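PDB 2EAB: alpha-fucosidase from Bifidobacterium bifidum, which probably releases alpha-1,2-linked L-fucose from glycans by hydrolysis as a family 95 glycoside hydrolase, this chain being the catalytic piece of a longer protein. Local coordinates for residues T154-D159 with V169-D174; T177-Y182 with R194-K199; V249-E254 with A271-L276. One frame throughout, in Å; residues are numbered along the deposited sequence.

Contact 1: residues T154-D159 with V169-D174; sequences TEYRRD and VTFKHD
Lys172 lies across Thr154 and then reaches along Glu155. Its CB sits 3.7 Å from Thr154 OG1, and CG and CD stay beside the same hydroxyl. The chain then bends at chi3 (-85°), which brings CE to 3.9 Å from Glu155 OE1. At the tip, NZ donates to a water 2.8 Å away, and this water in turn donates to Glu155 OE1 at 2.7 Å. The ammonium stands 4.1 Å from Glu155 OE2, beyond a direct salt bridge, so the water carries the link. Thr154 OG1 also bonds a water that donates to Lys172 O.

Beneath these side chains the strands run antiparallel, with the pairs Thr154–Lys172 and Arg157–Thr170 each doubly hydrogen-bonded. Between them Glu155 and Tyr156 together face Phe171, a beta bulge that shifts the register by one; Glu155 has a positive phi of 55°. A water bridges its carbonyl to Thr170 OG1. Thr170 O accepts from Arg157 N, receives the CA-H of Tyr156 at 3.3 Å between CA and O, and lies over one face of the Tyr156 ring. That ring packs its CD1 3.7 Å from Phe171 CB and touches Val169 CG1, while its hydroxyl bonds Gly65 O.

On the face of Thr154, Thr170 and Lys172 water thus mediates between opposite charges too far apart for a direct salt bridge, whereas Phe171 and Val169 meet the Tyr156 ring by carbon packing.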
# COMPACT_ATOMS: atom_id res chain seq x y z
N THR A 154 -24.25 11.56 -29.06
CA THR A 154 -23.02 11.73 -29.82
C THR A 154 -22.03 12.53 -28.97
O THR A 154 -22.40 13.06 -27.92
CB THR A 154 -23.25 12.47 -31.16
OG1 THR A 154 -23.86 13.74 -30.91
CG2 THR A 154 -24.12 11.65 -32.11
N GLU A 155 -20.79 12.61 -29.44
CA GLU A 155 -19.73 13.38 -28.77
C GLU A 155 -19.54 12.97 -27.30
O GLU A 155 -19.22 13.81 -26.45
CB GLU A 155 -19.98 14.89 -28.91
CG GLU A 155 -19.92 15.36 -30.36
CD GLU A 155 -20.45 16.76 -30.58
OE1 GLU A 155 -20.45 17.58 -29.63
OE2 GLU A 155 -20.87 17.06 -31.71
N TYR A 156 -19.74 11.69 -27.03
CA TYR A 156 -19.58 11.16 -25.68
C TYR A 156 -18.12 10.99 -25.31
O TYR A 156 -17.35 10.40 -26.07
CB TYR A 156 -20.31 9.83 -25.49
CG TYR A 156 -20.19 9.33 -24.06
CD1 TYR A 156 -21.23 9.52 -23.15
CD2 TYR A 156 -19.02 8.72 -23.61
CE1 TYR A 156 -21.11 9.08 -21.84
CE2 TYR A 156 -18.89 8.29 -22.30
CZ TYR A 156 -19.93 8.47 -21.42
OH TYR A 156 -19.77 8.03 -20.12
N ARG A 157 -17.75 11.49 -24.14
CA ARG A 157 -16.48 11.14 -23.53
C ARG A 157 -16.61 11.12 -22.01
O ARG A 157 -17.28 11.97 -21.43
CB ARG A 157 -15.37 12.11 -23.95
CG ARG A 157 -13.96 11.61 -23.62
CD ARG A 157 -12.90 12.65 -23.92
NE ARG A 157 -13.02 13.83 -23.07
CZ ARG A 157 -13.31 15.05 -23.51
NH1 ARG A 157 -13.51 15.28 -24.81
NH2 ARG A 157 -13.40 16.06 -22.65
N ARG A 158 -15.98 10.14 -21.38
CA ARG A 158 -15.75 10.18 -19.94
C ARG A 158 -14.26 10.06 -19.69
O ARG A 158 -13.55 9.35 -20.41
CB ARG A 158 -16.54 9.09 -19.20
CG ARG A 158 -16.10 7.66 -19.47
CD ARG A 158 -17.07 6.67 -18.86
NE ARG A 158 -16.65 5.29 -19.10
CZ ARG A 158 -16.03 4.52 -18.21
NH1 ARG A 158 -15.73 4.98 -16.99
NH2 ARG A 158 -15.70 3.29 -18.53
N ASP A 159 -13.78 10.77 -18.68
CA ASP A 159 -12.36 10.74 -18.38
C ASP A 159 -12.08 10.88 -16.90
O ASP A 159 -12.94 11.29 -16.10
CB ASP A 159 -11.60 11.82 -19.18
CG ASP A 159 -11.88 13.22 -18.70
OD1 ASP A 159 -11.52 13.54 -17.54
OD2 ASP A 159 -12.45 14.01 -19.47
N VAL A 169 -17.53 13.89 -17.41
CA VAL A 169 -18.41 13.24 -18.39
C VAL A 169 -19.01 14.32 -19.28
O VAL A 169 -19.39 15.38 -18.81
CB VAL A 169 -19.57 12.43 -17.73
CG1 VAL A 169 -20.40 11.69 -18.79
CG2 VAL A 169 -19.05 11.44 -16.68
N THR A 170 -19.07 14.04 -20.58
CA THR A 170 -19.73 14.92 -21.53
C THR A 170 -20.40 14.12 -22.64
O THR A 170 -19.91 13.06 -23.03
CB THR A 170 -18.77 16.00 -22.11
OG1 THR A 170 -19.51 16.93 -22.91
CG2 THR A 170 -17.65 15.38 -22.96
N PHE A 171 -21.53 14.62 -23.13
CA PHE A 171 -22.21 14.03 -24.28
C PHE A 171 -23.25 15.00 -24.82
O PHE A 171 -23.68 15.91 -24.12
CB PHE A 171 -22.87 12.69 -23.93
CG PHE A 171 -23.84 12.75 -22.79
CD1 PHE A 171 -25.17 13.13 -23.00
CD2 PHE A 171 -23.43 12.43 -21.50
CE1 PHE A 171 -26.07 13.19 -21.95
CE2 PHE A 171 -24.33 12.49 -20.43
CZ PHE A 171 -25.65 12.87 -20.66
N LYS A 172 -23.65 14.78 -26.07
CA LYS A 172 -24.71 15.55 -26.70
C LYS A 172 -25.94 14.65 -26.87
O LYS A 172 -25.86 13.60 -27.51
CB LYS A 172 -24.26 16.12 -28.04
CG LYS A 172 -25.32 16.97 -28.75
CD LYS A 172 -24.79 17.66 -30.00
CE LYS A 172 -24.11 18.97 -29.66
NZ LYS A 172 -23.85 19.79 -30.88
N HIS A 173 -27.06 15.07 -26.29
CA HIS A 173 -28.31 14.34 -26.38
C HIS A 173 -29.40 15.26 -26.90
O HIS A 173 -29.67 16.31 -26.30
CB HIS A 173 -28.69 13.77 -25.01
CG HIS A 173 -30.02 13.07 -24.99
ND1 HIS A 173 -31.20 13.72 -24.69
CD2 HIS A 173 -30.35 11.78 -25.23
CE1 HIS A 173 -32.19 12.85 -24.74
NE2 HIS A 173 -31.71 11.67 -25.07
N ASP A 174 -30.00 14.88 -28.03
CA ASP A 174 -31.09 15.63 -28.66
C ASP A 174 -30.78 17.13 -28.77
O ASP A 174 -31.62 17.98 -28.44
CB ASP A 174 -32.41 15.37 -27.91
CG ASP A 174 -33.63 15.84 -28.68
OD1 ASP A 174 -33.67 15.67 -29.92
OD2 ASP A 174 -34.56 16.38 -28.04
O HOH W 1 -26.55 13.63 -30.41
O HOH W 2 -19.99 16.26 -25.50
O HOH W 3 -21.04 19.96 -30.78

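Contact 2: residues T177-Y182 with R194-K199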
# COMPACT_ATOMS: atom_id res chain seq x y z
N THR A 177 -25.83 19.64 -25.02
CA THR A 177 -24.62 19.10 -24.40
C THR A 177 -24.76 19.10 -22.88
O THR A 177 -25.03 20.14 -22.27
CB THR A 177 -23.35 19.86 -24.83
OG1 THR A 177 -23.18 19.72 -26.25
CG2 THR A 177 -22.11 19.31 -24.13
N TYR A 178 -24.58 17.93 -22.28
CA TYR A 178 -24.61 17.77 -20.83
C TYR A 178 -23.21 17.46 -20.34
O TYR A 178 -22.52 16.63 -20.92
CB TYR A 178 -25.58 16.66 -20.43
CG TYR A 178 -27.01 16.94 -20.80
CD1 TYR A 178 -27.86 17.62 -19.92
CD2 TYR A 178 -27.53 16.54 -22.04
CE1 TYR A 178 -29.18 17.89 -20.26
CE2 TYR A 178 -28.85 16.81 -22.39
CZ TYR A 178 -29.67 17.48 -21.49
OH TYR A 178 -30.97 17.75 -21.84
N THR A 179 -22.79 18.14 -19.28
CA THR A 179 -21.49 17.85 -18.68
C THR A 179 -21.61 17.54 -17.19
O THR A 179 -22.51 18.03 -16.50
CB THR A 179 -20.45 19.00 -18.86
OG1 THR A 179 -20.74 20.08 -17.97
CG2 THR A 179 -20.42 19.50 -20.30
N ARG A 180 -20.68 16.72 -16.71
CA ARG A 180 -20.56 16.38 -15.31
C ARG A 180 -19.10 16.41 -14.91
O ARG A 180 -18.23 16.00 -15.68
CB ARG A 180 -21.16 15.00 -15.02
CG ARG A 180 -22.58 14.84 -15.53
CD ARG A 180 -23.28 13.69 -14.85
NE ARG A 180 -23.06 12.44 -15.56
CZ ARG A 180 -23.94 11.89 -16.40
NH1 ARG A 180 -25.11 12.47 -16.64
NH2 ARG A 180 -23.64 10.75 -17.00
N GLU A 181 -18.85 16.90 -13.71
CA GLU A 181 -17.51 16.95 -13.15
C GLU A 181 -17.60 16.53 -11.69
O GLU A 181 -18.46 17.01 -10.96
CB GLU A 181 -16.94 18.36 -13.25
CG GLU A 181 -15.55 18.51 -12.66
CD GLU A 181 -15.20 19.96 -12.43
OE1 GLU A 181 -15.76 20.57 -11.50
OE2 GLU A 181 -14.35 20.50 -13.17
N TYR A 182 -16.71 15.63 -11.29
CA TYR A 182 -16.69 15.12 -9.92
C TYR A 182 -15.30 15.20 -9.32
O TYR A 182 -14.32 14.84 -9.95
CB TYR A 182 -17.11 13.65 -9.89
CG TYR A 182 -18.39 13.31 -10.59
CD1 TYR A 182 -19.62 13.44 -9.94
CD2 TYR A 182 -18.39 12.80 -11.89
CE1 TYR A 182 -20.81 13.10 -10.57
CE2 TYR A 182 -19.57 12.46 -12.53
CZ TYR A 182 -20.77 12.61 -11.85
OH TYR A 182 -21.95 12.26 -12.46
N ARG A 194 -20.44 18.90 -10.26
CA ARG A 194 -20.82 20.08 -11.03
C ARG A 194 -21.51 19.59 -12.30
O ARG A 194 -20.91 18.88 -13.10
CB ARG A 194 -19.58 20.91 -11.37
CG ARG A 194 -19.83 22.13 -12.26
CD ARG A 194 -20.58 23.21 -11.52
NE ARG A 194 -20.88 24.35 -12.39
CZ ARG A 194 -21.71 25.34 -12.08
NH1 ARG A 194 -22.35 25.35 -10.92
NH2 ARG A 194 -21.91 26.33 -12.95
N LEU A 195 -22.78 19.97 -12.45
CA LEU A 195 -23.61 19.46 -13.54
C LEU A 195 -24.15 20.61 -14.37
O LEU A 195 -24.65 21.59 -13.82
CB LEU A 195 -24.77 18.63 -12.98
CG LEU A 195 -24.43 17.59 -11.91
CD1 LEU A 195 -25.68 17.04 -11.26
CD2 LEU A 195 -23.58 16.46 -12.47
N THR A 196 -24.03 20.51 -15.69
CA THR A 196 -24.52 21.55 -16.60
C THR A 196 -25.29 21.00 -17.80
O THR A 196 -25.10 19.85 -18.21
CB THR A 196 -23.37 22.45 -17.15
OG1 THR A 196 -22.68 21.77 -18.20
CG2 THR A 196 -22.40 22.87 -16.05
N ALA A 197 -26.16 21.85 -18.34
CA ALA A 197 -26.74 21.66 -19.66
C ALA A 197 -26.43 22.90 -20.50
O ALA A 197 -26.32 24.00 -19.95
CB ALA A 197 -28.24 21.46 -19.55
N SER A 198 -26.27 22.72 -21.81
CA SER A 198 -25.87 23.82 -22.69
C SER A 198 -27.00 24.81 -22.98
O SER A 198 -26.75 25.95 -23.38
CB SER A 198 -25.30 23.28 -24.00
OG SER A 198 -26.26 22.50 -24.69
N LYS A 199 -28.24 24.37 -22.76
CA LYS A 199 -29.42 25.19 -22.99
C LYS A 199 -30.19 25.39 -21.69
O LYS A 199 -30.40 24.44 -20.94
CB LYS A 199 -30.31 24.57 -24.07
CG LYS A 199 -29.65 24.48 -25.45
CD LYS A 199 -30.59 23.88 -26.50
CE LYS A 199 -29.87 23.70 -27.83
NZ LYS A 199 -30.78 23.16 -28.89
O HOH W 4 -23.36 21.77 -20.86
O HOH W 5 -25.21 17.38 -16.75
O HOH W 6 -19.84 19.93 -15.40
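The beta hairpin of strands 176-185 and 190-197, in the large antiparallel sheet of the N-terminal beta-sandwich domain, brings Thr179 opposite Thr196. The two are a hydrogen-bonded pair, and their hydroxyls also meet: OG1 of Thr179 lies 2.6 Å from OG1 of Thr196, a hydrogen bond in which either could donate. Each hydroxyl stands between its own backbone N and carbonyl carbon (chi1 76° and 78°), which brings the two together. One water links Thr196 OG1 to Thr177 O, another Thr179 OG1 to Arg194 O.

On the other face Leu195 CD2 rests 3.6 Å from Arg180 CG, packing on the aliphatic part of an arginine whose NE goes on to a salt bridge with Glu70. Ala197 CB is 3.8 Å from Tyr178 CE1; the small methyl suits a place beside a large ring. A water on this face donates to both Thr179 O and Thr196 O. Beyond the last bridge, Ser198 OG accepts from Thr177 N at 2.9 Å.

The backbones of Glu181 and Arg194 exchange two hydrogen bonds, yet their charged ends part: Glu181 takes Lys166 and Lys320, Arg194 takes Asp251, and Tyr316 serves both, by a hydrogen bond to Glu181 and a cation-pi contact with Arg194. Hydroxyls and two waters thus link the threonine face, while carbon packing and one water bridging two carbonyls serve the face of Tyr178, Arg180, Leu195 and Ala197.

Contact 3: residues V249-E254 with A271-L276; sequences VLDNGE and AKAVTL
Asp251 leans over Ala273: its N donates to Ala273 O at 3.0 Å, and its OD2 comes within 3.4 Å of Ala273 CB, where the small methyl leaves room for the carboxylate. Val249 and Thr275 exchange two backbone hydrogen bonds. On the opposite face from these two, the side chains of Leu250 and Val274 run alongside each other in the same direction, with Leu250 CD2 3.6 Å from Val274 CG1 and 4.2 Å from Ala271 CB.

In the next shell Arg194 grips both segments, with NH2 in a salt bridge to Asp251 OD2 and NH1 on Thr275 OG1. Replacing Asp251 by an alanine would probably leave Arg194 NH2 without its carboxylate mate, the guanidinium then held here by Thr275 OG1 through NH1. A water joins Glu254 O to Lys272 N, spanning the gap where the backbones diverge. Glu254 N bonds Asp251 O at 2.7 Å, closing a tight turn through Asn252 and Gly253, both with positive phi, as in a type I' beta turn.

Strands 241-250 and 273-282 pair in one sheet, whereas 256-259 and 266-271 belong to the other, so this is the rim of a beta-sandwich, where the chain passes between its layers.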
# COMPACT_ATOMS: atom_id res chain seq x y z
N VAL A 249 -27.19 23.09 -4.92
CA VAL A 249 -27.13 24.54 -5.10
C VAL A 249 -27.33 24.92 -6.57
O VAL A 249 -26.48 24.64 -7.42
CB VAL A 249 -25.80 25.14 -4.56
CG1 VAL A 249 -25.82 26.66 -4.62
CG2 VAL A 249 -25.54 24.67 -3.13
N LEU A 250 -28.46 25.56 -6.86
CA LEU A 250 -28.78 26.03 -8.20
C LEU A 250 -28.00 27.30 -8.52
O LEU A 250 -27.93 28.21 -7.70
CB LEU A 250 -30.28 26.33 -8.33
CG LEU A 250 -31.33 25.26 -8.01
CD1 LEU A 250 -32.71 25.91 -7.93
CD2 LEU A 250 -31.33 24.14 -9.04
N ASP A 251 -27.43 27.36 -9.73
CA ASP A 251 -26.79 28.58 -10.21
C ASP A 251 -27.79 29.73 -10.30
O ASP A 251 -28.88 29.56 -10.85
CB ASP A 251 -26.16 28.36 -11.59
CG ASP A 251 -24.73 27.87 -11.51
OD1 ASP A 251 -24.34 27.26 -10.49
OD2 ASP A 251 -23.98 28.10 -12.49
N ASN A 252 -27.41 30.88 -9.74
CA ASN A 252 -28.20 32.12 -9.80
C ASN A 252 -29.65 31.96 -9.32
O ASN A 252 -30.50 32.80 -9.62
CB ASN A 252 -28.17 32.71 -11.23
CG ASN A 252 -26.76 32.80 -11.80
OD1 ASN A 252 -25.88 33.43 -11.21
ND2 ASN A 252 -26.55 32.17 -12.95
N GLY A 253 -29.91 30.89 -8.57
CA GLY A 253 -31.26 30.54 -8.14
C GLY A 253 -32.17 30.18 -9.30
O GLY A 253 -33.40 30.19 -9.16
N GLU A 254 -31.57 29.88 -10.45
CA GLU A 254 -32.31 29.56 -11.67
C GLU A 254 -32.66 28.08 -11.73
O GLU A 254 -31.78 27.22 -11.66
CB GLU A 254 -31.51 29.98 -12.91
CG GLU A 254 -31.36 31.48 -13.08
CD GLU A 254 -30.56 31.87 -14.32
OE1 GLU A 254 -30.28 33.08 -14.48
OE2 GLU A 254 -30.22 30.98 -15.13
N ALA A 271 -33.40 23.85 -14.72
CA ALA A 271 -32.13 24.48 -14.39
C ALA A 271 -31.19 24.49 -15.60
O ALA A 271 -31.52 23.95 -16.65
CB ALA A 271 -31.48 23.78 -13.20
N LYS A 272 -30.03 25.12 -15.42
CA LYS A 272 -28.99 25.12 -16.44
C LYS A 272 -27.69 24.56 -15.87
O LYS A 272 -26.99 23.79 -16.54
CB LYS A 272 -28.76 26.53 -16.99
CG LYS A 272 -27.93 26.56 -18.27
CD LYS A 272 -27.64 27.98 -18.72
CE LYS A 272 -26.85 27.98 -20.02
NZ LYS A 272 -26.48 29.36 -20.45
N ALA A 273 -27.36 24.95 -14.64
CA ALA A 273 -26.16 24.48 -13.96
C ALA A 273 -26.40 24.37 -12.46
O ALA A 273 -27.06 25.22 -11.85
CB ALA A 273 -24.99 25.40 -14.24
N VAL A 274 -25.87 23.30 -11.86
CA VAL A 274 -25.99 23.06 -10.43
C VAL A 274 -24.68 22.53 -9.84
O VAL A 274 -23.90 21.88 -10.54
CB VAL A 274 -27.14 22.06 -10.08
CG1 VAL A 274 -28.49 22.56 -10.58
CG2 VAL A 274 -26.86 20.68 -10.65
N THR A 275 -24.45 22.83 -8.57
CA THR A 275 -23.35 22.22 -7.82
C THR A 275 -23.93 21.43 -6.66
O THR A 275 -24.74 21.94 -5.89
CB THR A 275 -22.36 23.27 -7.29
OG1 THR A 275 -21.94 24.13 -8.36
CG2 THR A 275 -21.12 22.59 -6.68
N LEU A 276 -23.52 20.16 -6.57
CA LEU A 276 -23.86 19.31 -5.44
C LEU A 276 -22.67 19.24 -4.51
O LEU A 276 -21.54 19.02 -4.95
CB LEU A 276 -24.22 17.90 -5.92
CG LEU A 276 -25.66 17.58 -6.33
CD1 LEU A 276 -26.24 18.56 -7.35
CD2 LEU A 276 -25.74 16.16 -6.84
O HOH W 7 -29.50 26.92 -13.18

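How the contacts relate
From the N terminus, contact 1 closes the hairpin of strands 156-161 and 166-173, and contact 2 closes the following one, 176-185 with 190-197. Contact 3 comes last, joining 241-250 to 273-282 around a detour through two strands of the facing sheet. The three loops follow in series; none nests in or crosses another. Yet the paired strands of all three belong to one antiparallel sheet. Backbone bonds between Val169 and Arg180 and between Phe171 and Tyr178 probably join contacts 1 and 2. Strands 190-197 and 273-282 are also neighbours, and a probable backbone bond of Ala197 with Lys272 ties contact 2 to contact 3. Contacts 1 and 3 do not touch, their nearest atoms being about 11 Å apart.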